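Local structure of GNAT family acetyltransferase (Mycobacterium smegmatis, 6C30) at residues 138-141 / 142-146; 182-185 / 186-190. The protein probably transfers an acetyl group from acetyl-coenzyme A to an amino group of its substrate, as expected of a RimJ-type member of the GNAT N-acetyltransferase family. All blocks are in the same frame, centred on the assembly; numbering follows the deposited sequence.

Contact 1: residues 138-141 / 142-146; sequences GLDH and CFTAV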
loop_
_atom_site.group_PDB
_atom_site.type_symbol
_atom_site.label_atom_id
_atom_site.label_comp_id
_atom_site.label_asym_id
_atom_site.label_seq_id
_atom_site.Cartn_x
_atom_site.Cartn_y
_atom_site.Cartn_z
ATOM N N GLY A 138 5.154 1.338 -14.196
ATOM C CA GLY A 138 6.306 2.210 -14.306
ATOM C C GLY A 138 6.207 3.109 -15.519
ATOM O O GLY A 138 6.441 4.322 -15.435
ATOM N N LEU A 139 5.866 2.505 -16.656
ATOM C CA LEU A 139 5.719 3.260 -17.897
ATOM C C LEU A 139 4.641 4.321 -17.776
ATOM O O LEU A 139 4.844 5.457 -18.192
ATOM C CB LEU A 139 5.404 2.325 -19.068
ATOM C CG LEU A 139 6.556 1.425 -19.509
ATOM C CD1 LEU A 139 6.067 0.446 -20.567
ATOM C CD2 LEU A 139 7.731 2.260 -20.028
ATOM N N ASP A 140 3.488 3.954 -17.223
ATOM C CA ASP A 140 2.407 4.924 -17.109
ATOM C C ASP A 140 2.846 6.107 -16.256
ATOM O O ASP A 140 2.627 7.265 -16.608
ATOM C CB ASP A 140 1.156 4.273 -16.523
ATOM C CG ASP A 140 -0.033 5.207 -16.534
ATOM O OD1 ASP A 140 -0.622 5.394 -17.622
ATOM O OD2 ASP A 140 -0.376 5.751 -15.463
ATOM N N HIS A 141 3.497 5.808 -15.139
ATOM C CA HIS A 141 3.985 6.850 -14.253
ATOM C C HIS A 141 5.033 7.737 -14.932
ATOM O O HIS A 141 5.000 8.961 -14.814
ATOM C CB HIS A 141 4.562 6.221 -12.986
ATOM C CG HIS A 141 4.830 7.208 -11.901
ATOM N ND1 HIS A 141 3.820 7.877 -11.247
ATOM C CD2 HIS A 141 5.990 7.651 -11.360
ATOM C CE1 HIS A 141 4.344 8.684 -10.343
ATOM N NE2 HIS A 141 5.660 8.564 -10.388
ATOM N N CYS A 142 5.965 7.114 -15.644
ATOM C CA CYS A 142 7.026 7.863 -16.314
ATOM C C CYS A 142 6.496 8.788 -17.401
ATOM O O CYS A 142 6.994 9.899 -17.565
ATOM C CB CYS A 142 8.050 6.904 -16.917
ATOM S SG CYS A 142 9.171 6.196 -15.686
ATOM N N PHE A 143 5.499 8.320 -18.143
ATOM C CA PHE A 143 4.992 9.081 -19.284
ATOM C C PHE A 143 3.935 10.102 -18.862
ATOM O O PHE A 143 3.477 10.902 -19.683
ATOM C CB PHE A 143 4.430 8.132 -20.350
ATOM C CG PHE A 143 5.485 7.326 -21.071
ATOM C CD1 PHE A 143 6.758 7.830 -21.268
ATOM C CD2 PHE A 143 5.193 6.058 -21.548
ATOM C CE1 PHE A 143 7.724 7.073 -21.934
ATOM C CE2 PHE A 143 6.152 5.300 -22.211
ATOM C CZ PHE A 143 7.413 5.814 -22.409
ATOM N N THR A 144 3.559 10.090 -17.584
ATOM C CA THR A 144 2.638 11.097 -17.057
ATOM C C THR A 144 3.344 11.968 -16.016
ATOM O O THR A 144 3.871 13.036 -16.347
ATOM C CB THR A 144 1.360 10.458 -16.458
ATOM O OG1 THR A 144 1.704 9.493 -15.451
ATOM C CG2 THR A 144 0.555 9.765 -17.546
ATOM N N ALA A 145 3.394 11.491 -14.774
ATOM C CA ALA A 145 3.939 12.259 -13.655
ATOM C C ALA A 145 5.399 12.698 -13.817
ATOM O O ALA A 145 5.759 13.804 -13.409
ATOM C CB ALA A 145 3.789 11.454 -12.368
ATOM N N VAL A 146 6.243 11.850 -14.401
ATOM C CA VAL A 146 7.669 12.185 -14.510
ATOM C C VAL A 146 7.933 13.001 -15.789
ATOM O O VAL A 146 9.027 13.531 -15.990
ATOM C CB VAL A 146 8.556 10.905 -14.461
ATOM C CG1 VAL A 146 10.037 11.254 -14.252
ATOM C CG2 VAL A 146 8.087 9.997 -13.324
#
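At the C-terminal end of helix 130-143, the last turn passes into the loop that follows, and H141 meets both A145 and V146 there. The helical pattern runs up to this point: the N-H of C142 bonds to the carbonyl of G138 (N to O 2.8 Å), and that of F143 to the carbonyl of L139. After this the partners change. The hydroxyl of T144 donates to D140 O, with OG1 2.7 Å from that oxygen and arriving 30° out of the carbonyl plane. A T144 chi1 of 55°, which sets OG1 between its own backbone N and carbonyl carbon, brings the hydroxyl within bonding distance of that carbonyl. The N-H of T144 adds weak bonds to D140 O and H141 O. V146 N donates to the carbonyl five residues earlier, H141 O, at 3.2 Å, a wider turn than the helical bonds before it.

With chi1 of H141 at -168°, CG is anti to the backbone N and the imidazole lies beside A145 and V146. The methyl of A145 lies over one face of the ring in a CH-pi contact, A145 CB 3.9 Å from the centroid of the H141 ring. V146 crosses the histidine side chain at about a right angle, its CG2 3.7 Å from H141 CD2. The polar end of the ring is held from the N-terminal part of the chain, NE2 bonding to the carbonyl of G12. D140 turns to the C-terminal helix instead, where it forms a salt bridge with R213. Along the sheet-facing flank L139 and F143 lie side by side, CD2 of L139 4.1 Å from CE2 of F143, and both touch I151 and I195. This is the C-terminal turn of the helix in a GNAT beta-alpha-beta unit, between strands 114-121 and 150-155, with a threonine hydroxyl bonded back to a carbonyl of the last turn.

Contact 2: residues 182-185 / 186-190; sequences EVDG and AWRDH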
loop_
_atom_site.group_PDB
_atom_site.type_symbol
_atom_site.label_atom_id
_atom_site.label_comp_id
_atom_site.label_asym_id
_atom_site.label_seq_id
_atom_site.Cartn_x
_atom_site.Cartn_y
_atom_site.Cartn_z
ATOM N N GLU A 182 29.393 -5.304 -16.906
ATOM C CA GLU A 182 30.186 -6.341 -16.267
ATOM C C GLU A 182 29.249 -7.229 -15.463
ATOM O O GLU A 182 28.721 -6.812 -14.429
ATOM C CB GLU A 182 31.252 -5.727 -15.363
ATOM C CG GLU A 182 32.513 -6.552 -15.228
ATOM C CD GLU A 182 33.452 -6.002 -14.164
ATOM O OE1 GLU A 182 33.188 -4.904 -13.621
ATOM O OE2 GLU A 182 34.454 -6.680 -13.866
ATOM N N VAL A 183 29.021 -8.442 -15.949
ATOM C CA VAL A 183 28.026 -9.356 -15.380
ATOM C C VAL A 183 28.604 -10.769 -15.389
ATOM O O VAL A 183 29.117 -11.221 -16.409
ATOM C CB VAL A 183 26.700 -9.334 -16.189
ATOM C CG1 VAL A 183 25.761 -10.444 -15.733
ATOM C CG2 VAL A 183 26.019 -7.976 -16.107
ATOM N N ASP A 184 28.538 -11.452 -14.251
ATOM C CA ASP A 184 28.947 -12.855 -14.163
ATOM C C ASP A 184 30.370 -13.068 -14.688
ATOM O O ASP A 184 30.644 -14.027 -15.407
ATOM C CB ASP A 184 27.942 -13.756 -14.918
ATOM C CG ASP A 184 28.057 -15.227 -14.536
ATOM O OD1 ASP A 184 28.453 -15.523 -13.390
ATOM O OD2 ASP A 184 27.720 -16.084 -15.384
ATOM N N GLY A 185 31.270 -12.148 -14.347
ATOM C CA GLY A 185 32.684 -12.376 -14.592
ATOM C C GLY A 185 33.263 -11.901 -15.911
ATOM O O GLY A 185 34.429 -12.193 -16.211
ATOM N N ALA A 186 32.464 -11.194 -16.704
ATOM C CA ALA A 186 32.945 -10.677 -17.986
ATOM C C ALA A 186 32.063 -9.544 -18.455
ATOM O O ALA A 186 30.958 -9.364 -17.950
ATOM C CB ALA A 186 32.984 -11.788 -19.042
ATOM N N TRP A 187 32.558 -8.777 -19.419
ATOM C CA TRP A 187 31.742 -7.747 -20.063
ATOM C C TRP A 187 30.781 -8.400 -21.048
ATOM O O TRP A 187 31.220 -9.033 -22.004
ATOM C CB TRP A 187 32.634 -6.725 -20.768
ATOM C CG TRP A 187 33.423 -5.902 -19.815
ATOM C CD1 TRP A 187 34.721 -6.095 -19.429
ATOM C CD2 TRP A 187 32.962 -4.748 -19.108
ATOM N NE1 TRP A 187 35.098 -5.122 -18.532
ATOM C CE2 TRP A 187 34.034 -4.282 -18.318
ATOM C CE3 TRP A 187 31.748 -4.054 -19.075
ATOM C CZ2 TRP A 187 33.921 -3.161 -17.495
ATOM C CZ3 TRP A 187 31.635 -2.940 -18.263
ATOM C CH2 TRP A 187 32.721 -2.503 -17.487
ATOM N N ARG A 188 29.476 -8.257 -20.817
ATOM C CA ARG A 188 28.462 -9.016 -21.556
ATOM C C ARG A 188 27.607 -8.156 -22.476
ATOM O O ARG A 188 27.136 -7.086 -22.075
ATOM C CB ARG A 188 27.526 -9.753 -20.589
ATOM C CG ARG A 188 28.208 -10.513 -19.474
ATOM C CD ARG A 188 28.553 -11.888 -19.926
ATOM N NE ARG A 188 29.139 -12.711 -18.873
ATOM C CZ ARG A 188 29.538 -13.960 -19.084
ATOM N NH1 ARG A 188 29.391 -14.487 -20.292
ATOM N NH2 ARG A 188 30.079 -14.675 -18.107
ATOM N N ASP A 189 27.384 -8.628 -23.706
ATOM C CA ASP A 189 26.438 -7.970 -24.603
ATOM C C ASP A 189 25.061 -7.838 -23.954
ATOM O O ASP A 189 24.589 -8.769 -23.302
ATOM C CB ASP A 189 26.246 -8.752 -25.903
ATOM C CG ASP A 189 27.498 -8.850 -26.758
ATOM O OD1 ASP A 189 28.566 -8.276 -26.434
ATOM O OD2 ASP A 189 27.372 -9.529 -27.803
ATOM N N HIS A 190 24.415 -6.695 -24.144
ATOM C CA HIS A 190 23.026 -6.499 -23.741
ATOM C C HIS A 190 22.241 -5.917 -24.909
ATOM O O HIS A 190 22.710 -4.984 -25.572
ATOM C CB HIS A 190 22.916 -5.551 -22.540
ATOM C CG HIS A 190 23.271 -6.173 -21.221
ATOM N ND1 HIS A 190 24.545 -6.600 -20.917
ATOM C CD2 HIS A 190 22.518 -6.409 -20.115
ATOM C CE1 HIS A 190 24.559 -7.091 -19.687
ATOM N NE2 HIS A 190 23.345 -6.978 -19.177
HETATM O O HOH W 1 29.234 -17.516 -17.203
#
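E182 and W187 pair on one flank of a tight hairpin, while R188 grips V183 and D184 on the other. The strands are joined by V183 N donating to A186 O (2.9 Å) and by a weak return bond from A186 N to V183 O. The tight part is the arginine's grip on two successive carbonyls. The R188 chain, bent at chi2 (-87°), passes beside V183 and brings the guanidinium edge to them. R188 NE lies 2.9 Å from V183 O, and R188 NH2 lies 2.8 Å from D184 O. Both oxygens sit in the guanidinium plane, which fixes its rotation.

The other flank and the turn are looser and face solvent. There E182 CB rests over the six-membered ring of the exposed W187, 3.9 Å from its centroid, in a CH-pi contact. The D184 carboxylate reaches R188 through a long salt bridge, D184 OD2 to R188 NH2 3.9 Å, with the oxygen well out of the guanidinium plane. A water also donates to D184 OD2 and weakly accepts from R188 NH2. With D184 and G185 at its corner, the arrangement is a two-residue beta hairpin with a type I' turn.

In the fold
Following the chain, strand 114-121 leads into helix 130-143, and contact 1 closes the turn at the end of that helix before the chain enters strand 150-155. Helix 160-169 and strand 172-180 come next, and contact 2 then closes the hairpin between strands 182-183 and 186-196. The two contacts are in series, neither enclosing nor crossing the other; the centres of contact 1 and contact 2 are 30 Å apart, on opposite sides of the chain's centre. Strand 186-196 connects them indirectly. Its start forms one arm of contact 2, it pairs with strands 150-155 and 172-180, the latter already at R188 and H190, and I195 near its far end packs against L139 and F143 of contact 1.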